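Local coordinates for protein putative oxidoreductase (Mycobacterium avium, PDB 3QHA) that probably catalyses NAD(P)-dependent oxidation or reduction of a small hydroxy acid, as do relatives in the 3-hydroxyisobutyrate dehydrogenase family, at residues Leu18-Leu23 with Ala28-Arg33; Leu79-Val84 with Asp109-Glu114; Glu90-Ala95 with Lys120-His125; Glu152-Ile157 with Ala166-Ala171; Leu261-Gly266 with Val271-Ala276. All blocks are in the same frame, centred on the assembly; numbering follows the deposited sequence.

Interaction 1. Residues Leu18-Leu23 with Ala28-Arg33; sequences LGYIGL and APMATR
Tyr20 meets the helix through two of its residues, Ala31 over the ring and Met30 beside it. The methyl group of Ala31 sits over one face, displaced toward the rim: CB lies 4.1 Å from the ring centroid of Tyr20 and 24° off the ring normal, a CH-pi contact. Met30 approaches the far end of the ring at about a right angle. Its sulfur lies at the ring edge, 5.2 Å from the centroid of Tyr20, which makes the pair a Met-aromatic contact. Packing looks tight here: Tyr20 OH is 3.2 Å from Met30 SD and a short 3.1 Å from Met30 CE, and the first torsion of Met30, -109°, falls well off a staggered value. The hydroxyl itself is hydrogen-bonded to Thr77.

This is the first strand-turn-helix of the Rossmann fold. Strand 18-21 gives way to a turn at Gly22, whose positive phi directs the chain toward helix 27-33. Gly22 also opens a GxGxxG sequence, consistent with a dinucleotide-binding turn.

Leu23, just past Gly22, places CD2 3.7 Å from Ala31 CB, so that the Ala31 methyl touches both this leucine and the tyrosine ring. Val43 and Leu54 also touch Ala31. Toward the partly exposed start of the segment 28-33 the contact thins out. Leu23 and Ala28 approach more distantly, with their CB atoms 4.3 Å apart, while Ala28 CB rests 3.6 Å from Leu23 O. On this looser side Ala28 O takes two donors from Thr32, its backbone N and its hydroxyl OG1, the latter 2.6 Å from Ala28 O and 43° out of the carbonyl plane.

Interaction 2. Residues Leu79-Val84 with Asp109-Glu114; sequences LDDAQV and DTTAVE
A single hydrogen bond joins Asp81 to Thr111, linking the beginnings of two helices, 81-92 and 109-119, in the Rossmann-type NAD-binding domain. Thr111 OG1 donates to Asp81 OD1 over 2.6 Å, and the carboxylate oxygen is met nearly along its C-O axis.

Both side chains adopt the same kind of first torsion. In each, the CB already points toward the opposite segment; Asp81 CG is then anti to its own carbonyl carbon (chi1 -74°) and Thr111 OG1 likewise anti to its carbonyl carbon (chi1 -68°), which brings OD1 and OG1 together. The two side chains cross obliquely. The methyl branch of Thr111 plays a smaller part, with CG2 3.9 Å from Asp81 OD1. With the nearest pair of CA atoms, Asp81 and Thr111, 7.4 Å apart, two short polar side chains are enough to span the gap.

Neither polar atom relies on this bond alone. Asp81 OD1 also accepts from Ser108 N, and Thr111 OG1 is hydrogen-bonded to Ser108 OG, so the residue just before the segment 109-114 grips both partners. At the same helix start, Asp109 packs on Leu265 of the second subunit.

Asp80 gives helix 81-92 its N-cap: its OD1 accepts from Gln83 N at 3.0 Å, with an N-H...O angle of 161°.

Interaction 3. Residues Glu90-Ala95 with Lys120-His125; sequences ELAGHA and KARDIH
Ala95 and Ile124 form the apolar part of the contact, and Ala92 and Arg122 form the more open part. Ile124 CD1 touches Ala95 at two points, CB and the carbonyl O, both 3.9 Å from that methyl carbon. Its chain reaches there by bending: CG1 is anti to the carbonyl carbon (chi1 -57°), and the next torsion, -53°, folds CD1 over toward Ala95.

Arg122 lies across the end of helix 81-92, with Ala92 O over one face of its guanidinium group. NH2 is 3.5 Å from Ala92 O, but the angle is too poor for a hydrogen bond, so this is contact over the face of a charged group. NH2 also comes within 4.0 Å of Gly93 CA. The arginine is exposed, touches a crystal neighbour and has a first torsion of -29°, away from a staggered value, so its placement may owe something to the lattice.

Both segments lie where neighbouring helices of the Rossmann-type domain end. Helix 109-119 closes with a Schellman motif, in which Asp123 has positive phi and its N bonds to Lys120 O at 3.0 Å, while Ile124 N reaches Leu119 O. That turn delivers Ile124 to the contact, and the chain then enters strand 125-132.

On the other segment, Leu91 O accepts from both His94 N and Ala95 N, which ties Ala95 to the last helical turn. Farther out, His94 ND1 donates to Glu90 O at 3.2 Å, with the acceptor lying in the imidazole plane. Leu119 packs against both Ala92 and Ile124.

Interaction 4. Residues Glu152-Ile157 with Ala166-Ala171; sequences EVYERI and AVVIHA
Tyr154 and His170 stack inside a beta-alpha-beta crossover made of strand 143-148, helix 151-164 and strand 165-172, at the edge of the central sheet of the NAD-binding domain. The helix segment runs antiparallel to its strand, at 171°, with the two axes 10.7 Å apart at closest approach.

The rings form an offset stack: their centroids are 4.2 Å apart and their planes differ by only 9°. The overlap is staggered, each ring lying against the root of the other side chain. His170 CB sits over the face of the tyrosine ring, 3.5 Å from Tyr154 CZ, while Tyr154 CG lies over the centre of the imidazole. The first torsions bring this about, because CG is anti to the backbone N in both residues.

Val168, two residues earlier on the strand, meets the outer end of the tyrosine ring. Its CG1 is 3.4 Å from Tyr154 OH, the two side chains running past each other in opposite directions. Ile169, between the two, directs its CB away from the helix and packs on Arg214 of the second subunit.

The imidazole is fixed at its rim as well as over its face: His170 NE2 is hydrogen-bonded to Ala149 O. With a carbonyl as partner, NE2 should carry a proton, and the bond and the stack together restrict rotation of the ring.

Interaction 5. Residues Leu261-Gly266 with Val271-Ala276; sequences LALALG and VDLPLA
Leu263 and Leu273 slide past each other in opposite directions, each reaching toward the backbone of the other segment. Leu263 leaves the helix at a slant, with its CG anti to the carbonyl carbon (chi1 -73°), and it is the branch CD2 that makes the contact. This methyl lies 4.1 Å from Leu273 CB and also meets Ala276 CB, in the first turn of the next helix.

Leu273 directs its CB toward helix 245-268 and pushes CD1 into the backbone of that helix. CD1 is 3.4 Å from Ala262 O and 3.8 Å from Gly266 CA. Gly266, having no side chain, lets CD1 come this close to its CA.

A backbone bond closes the contact beside the leucines. Val271 N donates to Gly266 O over 2.9 Å, almost straight at 178°. Val271 itself packs its side chain on Ala204 of helix 176-204.

Leu273 takes the N-cap position of helix 274-286, although its side chain has no polar atom to offer. The carboxylate of Glu197 serves the helix start instead, accepting from Leu275 N and Ala276 N. Ala262 and Ala276 also touch the second subunit, at its Leu182 and Met186.

Two successive helices, 245-268 and 274-286, joined by a short connection and closed by leucines and small residues, make up an alpha-alpha hairpin in the helical C-terminal domain shared with 3-hydroxyisobutyrate dehydrogenases.

In the fold
Interactions 1 to 4 lie in the NAD-binding domain, and interaction 5 stands apart in the C-terminal helical domain, its centre about 45 Å from that of interaction 1. Interactions 1 and 5 are the buried ones, held mainly by apolar packing; interactions 2 to 4 are partly buried. Interactions 2 and 3 share helix 81-92, a side-chain hydrogen bond at its start giving way to methyl packing and an exposed arginine at its end. Interactions 1 and 4 share a sheet, the tyrosine coming from strand and helix respectively. Interaction 3 bridges to interaction 1 through Ile21 and Leu91, and to interaction 4 through His125 and Val153. Segments of interactions 2, 4 and 5 also meet the second subunit.

Interaction 1. Residues Leu18-Leu23 with Ala28-Arg33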
# COMPACT_ATOMS: atom_id res chain seq x y z
N LEU B 18 34.07 -2.66 -6.75
CA LEU B 18 33.05 -1.79 -6.17
C LEU B 18 33.60 -0.86 -5.09
O LEU B 18 34.51 -1.23 -4.35
CB LEU B 18 31.91 -2.62 -5.58
CG LEU B 18 31.14 -3.55 -6.52
CD1 LEU B 18 29.99 -4.21 -5.76
CD2 LEU B 18 30.62 -2.80 -7.74
N GLY B 19 33.02 0.33 -5.00
CA GLY B 19 33.30 1.27 -3.92
C GLY B 19 32.00 1.71 -3.28
O GLY B 19 30.99 1.85 -3.97
N TYR B 20 32.01 1.94 -1.97
CA TYR B 20 30.83 2.44 -1.26
C TYR B 20 31.20 3.53 -0.26
O TYR B 20 32.02 3.32 0.63
CB TYR B 20 30.07 1.31 -0.56
CG TYR B 20 28.58 1.58 -0.51
CD1 TYR B 20 27.70 0.91 -1.35
CD2 TYR B 20 28.05 2.55 0.34
CE1 TYR B 20 26.34 1.17 -1.33
CE2 TYR B 20 26.69 2.81 0.37
CZ TYR B 20 25.84 2.12 -0.47
OH TYR B 20 24.49 2.39 -0.44
N ILE B 21 30.57 4.70 -0.42
CA ILE B 21 30.78 5.82 0.49
C ILE B 21 29.47 6.13 1.22
O ILE B 21 28.45 6.40 0.58
CB ILE B 21 31.28 7.07 -0.27
CG1 ILE B 21 32.62 6.77 -0.94
CG2 ILE B 21 31.41 8.26 0.67
CD1 ILE B 21 33.14 7.90 -1.80
N GLY B 22 29.51 6.07 2.55
CA GLY B 22 28.34 6.27 3.40
C GLY B 22 27.74 4.96 3.89
O GLY B 22 27.05 4.28 3.14
N LEU B 23 28.02 4.61 5.15
CA LEU B 23 27.57 3.34 5.73
C LEU B 23 26.52 3.57 6.83
O LEU B 23 26.64 3.04 7.94
CB LEU B 23 28.77 2.57 6.30
CG LEU B 23 29.89 2.24 5.31
CD1 LEU B 23 31.06 1.58 6.02
CD2 LEU B 23 29.38 1.36 4.18
N ALA B 28 24.94 0.86 4.77
CA ALA B 28 25.59 -0.29 5.41
C ALA B 28 25.05 -1.64 4.93
O ALA B 28 25.83 -2.49 4.53
CB ALA B 28 25.49 -0.18 6.94
N PRO B 29 23.72 -1.83 4.96
CA PRO B 29 23.16 -3.10 4.47
C PRO B 29 23.38 -3.32 2.97
O PRO B 29 23.62 -4.46 2.55
CB PRO B 29 21.67 -3.01 4.80
CG PRO B 29 21.42 -1.65 5.31
CD PRO B 29 22.71 -0.99 5.62
N MET B 30 23.29 -2.26 2.17
CA MET B 30 23.67 -2.33 0.75
C MET B 30 25.11 -2.78 0.58
O MET B 30 25.39 -3.75 -0.12
CB MET B 30 23.49 -0.99 0.05
CG MET B 30 22.34 -0.96 -0.93
SD MET B 30 22.34 0.54 -1.93
CE MET B 30 21.53 1.65 -0.80
N ALA B 31 26.03 -2.07 1.23
CA ALA B 31 27.46 -2.39 1.12
C ALA B 31 27.75 -3.79 1.67
O ALA B 31 28.65 -4.48 1.17
CB ALA B 31 28.30 -1.34 1.84
N THR B 32 27.00 -4.20 2.69
CA THR B 32 27.12 -5.55 3.24
C THR B 32 26.72 -6.61 2.22
O THR B 32 27.36 -7.65 2.11
CB THR B 32 26.27 -5.72 4.52
OG1 THR B 32 26.68 -4.75 5.50
CG2 THR B 32 26.44 -7.11 5.11
N ARG B 33 25.64 -6.35 1.47
CA ARG B 33 25.22 -7.24 0.39
C ARG B 33 26.32 -7.34 -0.68
O ARG B 33 26.56 -8.41 -1.23
CB ARG B 33 23.91 -6.73 -0.24
CG ARG B 33 23.51 -7.39 -1.56
CD ARG B 33 23.17 -8.86 -1.37
NE ARG B 33 22.78 -9.50 -2.63
CZ ARG B 33 22.51 -10.80 -2.77
NH1 ARG B 33 22.59 -11.63 -1.73
NH2 ARG B 33 22.16 -11.28 -3.96

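Interaction 2. Residues Leu79-Val84 with Asp109-Glu114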
# COMPACT_ATOMS: atom_id res chain seq x y z
N LEU B 79 23.93 12.15 3.39
CA LEU B 79 22.79 12.84 3.98
C LEU B 79 21.95 13.68 3.01
O LEU B 79 20.72 13.60 3.03
CB LEU B 79 23.26 13.74 5.13
N ASP B 80 22.62 14.48 2.18
CA ASP B 80 21.93 15.51 1.38
C ASP B 80 22.74 15.91 0.13
O ASP B 80 23.85 15.42 -0.07
CB ASP B 80 21.64 16.74 2.26
CG ASP B 80 22.90 17.32 2.92
OD1 ASP B 80 24.00 17.23 2.34
OD2 ASP B 80 22.78 17.88 4.03
N ASP B 81 22.17 16.80 -0.70
CA ASP B 81 22.84 17.28 -1.92
C ASP B 81 24.24 17.78 -1.65
O ASP B 81 25.20 17.35 -2.30
CB ASP B 81 22.07 18.43 -2.58
CG ASP B 81 20.82 17.98 -3.28
OD1 ASP B 81 20.75 18.12 -4.52
OD2 ASP B 81 19.91 17.49 -2.59
N ALA B 82 24.34 18.72 -0.71
CA ALA B 82 25.61 19.38 -0.40
C ALA B 82 26.73 18.36 -0.21
O ALA B 82 27.82 18.53 -0.74
CB ALA B 82 25.47 20.26 0.83
N GLN B 83 26.44 17.31 0.55
CA GLN B 83 27.42 16.25 0.81
C GLN B 83 27.69 15.38 -0.42
O GLN B 83 28.83 14.95 -0.62
CB GLN B 83 26.97 15.38 1.99
CG GLN B 83 27.30 15.99 3.35
CD GLN B 83 26.71 15.20 4.52
OE1 GLN B 83 26.71 13.97 4.51
NE2 GLN B 83 26.23 15.91 5.53
N VAL B 84 26.67 15.13 -1.23
CA VAL B 84 26.86 14.39 -2.48
C VAL B 84 27.82 15.16 -3.40
O VAL B 84 28.78 14.59 -3.91
CB VAL B 84 25.53 14.12 -3.23
CG1 VAL B 84 25.80 13.59 -4.63
CG2 VAL B 84 24.67 13.14 -2.44
N ASP B 109 16.66 16.84 -8.83
CA ASP B 109 16.84 16.22 -10.15
C ASP B 109 17.86 16.97 -11.03
O ASP B 109 18.51 16.36 -11.88
CB ASP B 109 15.51 15.99 -10.89
CG ASP B 109 14.85 17.27 -11.36
OD1 ASP B 109 14.34 17.29 -12.50
OD2 ASP B 109 14.82 18.26 -10.59
N THR B 110 18.03 18.27 -10.80
CA THR B 110 19.05 19.04 -11.52
C THR B 110 20.48 18.75 -11.03
O THR B 110 21.44 18.96 -11.77
CB THR B 110 18.78 20.56 -11.46
OG1 THR B 110 18.30 20.92 -10.16
CG2 THR B 110 17.75 20.96 -12.51
N THR B 111 20.62 18.25 -9.80
CA THR B 111 21.94 17.92 -9.25
C THR B 111 22.63 16.82 -10.07
O THR B 111 23.82 16.92 -10.36
CB THR B 111 21.85 17.46 -7.78
OG1 THR B 111 21.48 18.57 -6.96
CG2 THR B 111 23.19 16.91 -7.29
N ALA B 112 21.87 15.80 -10.44
CA ALA B 112 22.40 14.68 -11.22
C ALA B 112 22.89 15.14 -12.59
O ALA B 112 23.97 14.76 -13.03
CB ALA B 112 21.35 13.58 -11.38
N VAL B 113 22.08 15.97 -13.25
CA VAL B 113 22.43 16.55 -14.55
C VAL B 113 23.70 17.40 -14.46
O VAL B 113 24.59 17.28 -15.31
CB VAL B 113 21.28 17.41 -15.11
CG1 VAL B 113 21.70 18.10 -16.40
CG2 VAL B 113 20.03 16.56 -15.34
N GLU B 114 23.78 18.25 -13.43
CA GLU B 114 24.93 19.14 -13.25
C GLU B 114 26.25 18.39 -13.10
O GLU B 114 27.22 18.70 -13.79
CB GLU B 114 24.73 20.03 -12.02
CG GLU B 114 23.83 21.21 -12.24
CD GLU B 114 23.78 22.13 -11.03
OE1 GLU B 114 22.67 22.37 -10.51
OE2 GLU B 114 24.85 22.61 -10.60

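Interaction 3. Residues Glu90-Ala95 with Lys120-His125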
# COMPACT_ATOMS: atom_id res chain seq x y z
N GLU B 90 35.48 15.36 -4.57
CA GLU B 90 36.70 14.75 -4.04
C GLU B 90 37.12 13.55 -4.90
O GLU B 90 38.30 13.39 -5.21
CB GLU B 90 36.48 14.33 -2.58
CG GLU B 90 37.58 13.46 -1.95
CD GLU B 90 38.84 14.23 -1.57
OE1 GLU B 90 38.91 15.45 -1.84
OE2 GLU B 90 39.76 13.61 -1.00
N LEU B 91 36.15 12.72 -5.27
CA LEU B 91 36.39 11.57 -6.15
C LEU B 91 36.88 11.97 -7.55
O LEU B 91 37.67 11.25 -8.16
CB LEU B 91 35.11 10.73 -6.30
CG LEU B 91 34.62 9.92 -5.10
CD1 LEU B 91 33.23 9.36 -5.38
CD2 LEU B 91 35.60 8.81 -4.75
N ALA B 92 36.40 13.11 -8.04
CA ALA B 92 36.64 13.55 -9.42
C ALA B 92 38.12 13.76 -9.74
O ALA B 92 38.54 13.59 -10.89
CB ALA B 92 35.85 14.82 -9.72
N GLY B 93 38.90 14.14 -8.74
CA GLY B 93 40.34 14.35 -8.91
C GLY B 93 41.19 13.09 -8.81
O GLY B 93 42.41 13.16 -9.03
N HIS B 94 40.57 11.95 -8.50
CA HIS B 94 41.31 10.70 -8.29
C HIS B 94 40.83 9.50 -9.12
O HIS B 94 41.59 8.55 -9.32
CB HIS B 94 41.28 10.32 -6.81
CG HIS B 94 41.99 11.29 -5.92
ND1 HIS B 94 41.35 12.32 -5.27
CD2 HIS B 94 43.30 11.38 -5.57
CE1 HIS B 94 42.23 13.01 -4.56
NE2 HIS B 94 43.42 12.46 -4.73
N ALA B 95 39.59 9.53 -9.60
CA ALA B 95 39.01 8.40 -10.34
C ALA B 95 39.58 8.31 -11.76
O ALA B 95 39.77 9.33 -12.42
CB ALA B 95 37.49 8.52 -10.39
N LYS B 120 31.94 15.23 -17.34
CA LYS B 120 32.12 14.74 -18.71
C LYS B 120 33.58 14.91 -19.14
O LYS B 120 34.13 14.06 -19.84
CB LYS B 120 31.20 15.49 -19.68
N ALA B 121 34.18 16.02 -18.71
CA ALA B 121 35.60 16.30 -18.94
C ALA B 121 36.51 15.12 -18.64
O ALA B 121 37.34 14.73 -19.47
CB ALA B 121 36.03 17.51 -18.10
N ARG B 122 36.33 14.53 -17.46
CA ARG B 122 37.27 13.53 -16.94
C ARG B 122 36.89 12.14 -17.44
O ARG B 122 37.50 11.14 -17.05
CB ARG B 122 37.25 13.53 -15.40
CG ARG B 122 36.90 14.86 -14.74
CD ARG B 122 38.10 15.59 -14.22
NE ARG B 122 37.67 16.64 -13.31
CZ ARG B 122 38.39 17.13 -12.30
NH1 ARG B 122 37.89 18.09 -11.54
NH2 ARG B 122 39.62 16.67 -12.05
N ASP B 123 35.89 12.09 -18.32
CA ASP B 123 35.25 10.85 -18.73
C ASP B 123 34.83 10.02 -17.52
O ASP B 123 35.02 8.81 -17.49
CB ASP B 123 36.18 10.06 -19.67
CG ASP B 123 35.41 9.07 -20.56
OD1 ASP B 123 34.44 9.49 -21.23
OD2 ASP B 123 35.79 7.88 -20.58
N ILE B 124 34.28 10.70 -16.51
CA ILE B 124 33.67 10.03 -15.36
C ILE B 124 32.16 10.09 -15.54
O ILE B 124 31.61 11.15 -15.84
CB ILE B 124 34.05 10.68 -14.01
CG1 ILE B 124 35.57 10.72 -13.82
CG2 ILE B 124 33.40 9.93 -12.85
CD1 ILE B 124 36.25 9.38 -13.98
N HIS B 125 31.51 8.95 -15.34
CA HIS B 125 30.09 8.81 -15.58
C HIS B 125 29.29 8.94 -14.28
O HIS B 125 29.63 8.31 -13.28
CB HIS B 125 29.81 7.47 -16.25
CG HIS B 125 30.50 7.30 -17.57
ND1 HIS B 125 30.10 7.97 -18.70
CD2 HIS B 125 31.55 6.53 -17.93
CE1 HIS B 125 30.88 7.62 -19.71
NE2 HIS B 125 31.77 6.75 -19.27

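Interaction 4. Residues Glu152-Ile157 with Ala166-Ala171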
# COMPACT_ATOMS: atom_id res chain seq x y z
N GLU B 152 24.88 3.17 -22.57
CA GLU B 152 26.09 2.36 -22.47
C GLU B 152 26.54 2.11 -21.03
O GLU B 152 26.98 1.01 -20.71
CB GLU B 152 27.24 2.99 -23.26
N VAL B 153 26.43 3.11 -20.17
CA VAL B 153 26.88 2.95 -18.78
C VAL B 153 25.85 2.15 -17.98
O VAL B 153 26.20 1.45 -17.04
CB VAL B 153 27.23 4.30 -18.07
CG1 VAL B 153 27.70 5.36 -19.07
CG2 VAL B 153 26.05 4.82 -17.24
N TYR B 154 24.57 2.26 -18.36
CA TYR B 154 23.54 1.41 -17.78
C TYR B 154 23.84 -0.06 -18.03
O TYR B 154 23.73 -0.88 -17.12
CB TYR B 154 22.15 1.74 -18.34
CG TYR B 154 21.07 0.87 -17.76
CD1 TYR B 154 20.64 1.05 -16.45
CD2 TYR B 154 20.49 -0.16 -18.50
CE1 TYR B 154 19.64 0.25 -15.89
CE2 TYR B 154 19.50 -0.97 -17.95
CZ TYR B 154 19.08 -0.76 -16.65
OH TYR B 154 18.10 -1.56 -16.11
N GLU B 155 24.20 -0.40 -19.26
CA GLU B 155 24.47 -1.79 -19.63
C GLU B 155 25.72 -2.33 -18.95
O GLU B 155 25.78 -3.52 -18.63
CB GLU B 155 24.59 -1.93 -21.16
CG GLU B 155 23.27 -1.79 -21.90
CD GLU B 155 22.22 -2.81 -21.47
OE1 GLU B 155 22.59 -3.95 -21.12
OE2 GLU B 155 21.01 -2.46 -21.46
N ARG B 156 26.70 -1.46 -18.73
CA ARG B 156 27.93 -1.84 -18.05
C ARG B 156 27.67 -2.22 -16.59
O ARG B 156 28.26 -3.16 -16.08
CB ARG B 156 28.93 -0.68 -18.12
CG ARG B 156 30.27 -0.93 -17.46
CD ARG B 156 31.21 0.24 -17.72
NE ARG B 156 32.45 0.18 -16.95
CZ ARG B 156 33.46 -0.66 -17.19
NH1 ARG B 156 33.40 -1.55 -18.18
NH2 ARG B 156 34.55 -0.61 -16.42
N ILE B 157 26.78 -1.48 -15.93
CA ILE B 157 26.59 -1.62 -14.48
C ILE B 157 25.41 -2.50 -14.09
O ILE B 157 25.28 -2.86 -12.92
CB ILE B 157 26.44 -0.24 -13.79
CG1 ILE B 157 25.07 0.39 -14.09
CG2 ILE B 157 27.58 0.69 -14.22
CD1 ILE B 157 24.99 1.86 -13.75
N ALA B 166 16.60 -6.47 -6.86
CA ALA B 166 15.73 -7.40 -7.58
C ALA B 166 14.95 -6.72 -8.70
O ALA B 166 14.50 -7.39 -9.64
CB ALA B 166 14.77 -8.07 -6.61
N VAL B 167 14.78 -5.40 -8.60
CA VAL B 167 14.10 -4.61 -9.63
C VAL B 167 14.97 -3.43 -10.04
O VAL B 167 15.19 -2.51 -9.25
CB VAL B 167 12.73 -4.10 -9.13
CG1 VAL B 167 12.17 -3.04 -10.07
CG2 VAL B 167 11.75 -5.26 -9.00
N VAL B 168 15.45 -3.46 -11.28
CA VAL B 168 16.31 -2.40 -11.80
C VAL B 168 15.63 -1.74 -13.00
O VAL B 168 15.51 -2.35 -14.07
CB VAL B 168 17.69 -2.95 -12.23
CG1 VAL B 168 18.55 -1.82 -12.80
CG2 VAL B 168 18.38 -3.61 -11.05
N ILE B 169 15.17 -0.51 -12.80
CA ILE B 169 14.52 0.26 -13.85
C ILE B 169 15.50 1.24 -14.47
O ILE B 169 16.19 1.97 -13.76
CB ILE B 169 13.31 1.07 -13.31
CG1 ILE B 169 12.31 0.17 -12.58
CG2 ILE B 169 12.63 1.82 -14.44
CD1 ILE B 169 11.73 -0.94 -13.44
N HIS B 170 15.56 1.24 -15.80
CA HIS B 170 16.26 2.28 -16.54
C HIS B 170 15.24 3.37 -16.84
O HIS B 170 14.52 3.31 -17.84
CB HIS B 170 16.89 1.74 -17.82
CG HIS B 170 17.79 2.72 -18.51
ND1 HIS B 170 18.08 2.65 -19.85
CD2 HIS B 170 18.44 3.80 -18.03
CE1 HIS B 170 18.88 3.64 -20.17
NE2 HIS B 170 19.12 4.36 -19.09
N ALA B 171 15.17 4.35 -15.94
CA ALA B 171 14.14 5.38 -15.98
C ALA B 171 14.36 6.34 -17.14
O ALA B 171 13.41 6.96 -17.62
CB ALA B 171 14.10 6.13 -14.67

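Interaction 5. Residues Leu261-Gly266 with Val271-Ala276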
# COMPACT_ATOMS: atom_id res chain seq x y z
N LEU B 261 -19.72 7.30 2.29
CA LEU B 261 -20.06 6.75 3.60
C LEU B 261 -19.03 7.15 4.66
O LEU B 261 -19.40 7.50 5.78
CB LEU B 261 -20.18 5.22 3.54
CG LEU B 261 -21.44 4.65 2.89
CD1 LEU B 261 -21.32 3.15 2.70
CD2 LEU B 261 -22.68 4.99 3.70
N ALA B 262 -17.76 7.11 4.29
CA ALA B 262 -16.69 7.50 5.20
C ALA B 262 -16.80 8.98 5.57
O ALA B 262 -16.59 9.35 6.72
CB ALA B 262 -15.33 7.20 4.59
N LEU B 263 -17.14 9.82 4.59
CA LEU B 263 -17.29 11.26 4.83
C LEU B 263 -18.49 11.56 5.73
O LEU B 263 -18.45 12.48 6.54
CB LEU B 263 -17.43 12.01 3.51
CG LEU B 263 -16.14 12.13 2.69
CD1 LEU B 263 -16.44 12.47 1.24
CD2 LEU B 263 -15.20 13.16 3.31
N ALA B 264 -19.55 10.77 5.59
CA ALA B 264 -20.74 10.92 6.42
C ALA B 264 -20.45 10.49 7.85
O ALA B 264 -20.88 11.15 8.80
CB ALA B 264 -21.91 10.12 5.85
N LEU B 265 -19.72 9.38 8.01
CA LEU B 265 -19.28 8.93 9.33
C LEU B 265 -18.43 10.01 10.00
O LEU B 265 -18.55 10.23 11.21
CB LEU B 265 -18.50 7.61 9.24
CG LEU B 265 -17.96 7.04 10.56
CD1 LEU B 265 -19.09 6.69 11.53
CD2 LEU B 265 -17.08 5.82 10.30
N GLY B 266 -17.57 10.66 9.22
CA GLY B 266 -16.70 11.72 9.73
C GLY B 266 -17.48 12.93 10.22
O GLY B 266 -17.10 13.56 11.20
N VAL B 271 -15.04 14.70 12.82
CA VAL B 271 -13.67 14.64 12.32
C VAL B 271 -13.63 15.21 10.90
O VAL B 271 -14.48 14.90 10.07
CB VAL B 271 -13.13 13.19 12.32
CG1 VAL B 271 -11.78 13.12 11.63
CG2 VAL B 271 -13.02 12.68 13.75
N ASP B 272 -12.63 16.05 10.65
CA ASP B 272 -12.39 16.65 9.35
C ASP B 272 -11.57 15.66 8.51
O ASP B 272 -10.51 15.21 8.95
CB ASP B 272 -11.62 17.97 9.55
CG ASP B 272 -11.51 18.81 8.28
OD1 ASP B 272 -12.52 18.93 7.55
OD2 ASP B 272 -10.42 19.37 8.04
N LEU B 273 -12.07 15.33 7.32
CA LEU B 273 -11.43 14.35 6.45
C LEU B 273 -11.08 14.96 5.09
O LEU B 273 -11.62 14.55 4.05
CB LEU B 273 -12.35 13.14 6.25
CG LEU B 273 -12.77 12.38 7.52
CD1 LEU B 273 -13.84 11.35 7.18
CD2 LEU B 273 -11.56 11.73 8.18
N PRO B 274 -10.17 15.96 5.08
CA PRO B 274 -9.90 16.72 3.85
C PRO B 274 -9.24 15.92 2.72
O PRO B 274 -9.58 16.16 1.55
CB PRO B 274 -9.00 17.85 4.34
CG PRO B 274 -8.36 17.34 5.58
CD PRO B 274 -9.40 16.47 6.22
N LEU B 275 -8.33 15.01 3.03
CA LEU B 275 -7.73 14.16 1.98
C LEU B 275 -8.81 13.29 1.33
O LEU B 275 -8.83 13.14 0.11
CB LEU B 275 -6.61 13.27 2.54
CG LEU B 275 -5.25 13.91 2.77
CD1 LEU B 275 -4.35 12.99 3.60
CD2 LEU B 275 -4.58 14.25 1.44
N ALA B 276 -9.70 12.73 2.15
CA ALA B 276 -10.81 11.91 1.66
C ALA B 276 -11.79 12.70 0.79
O ALA B 276 -12.28 12.18 -0.21
CB ALA B 276 -11.54 11.26 2.83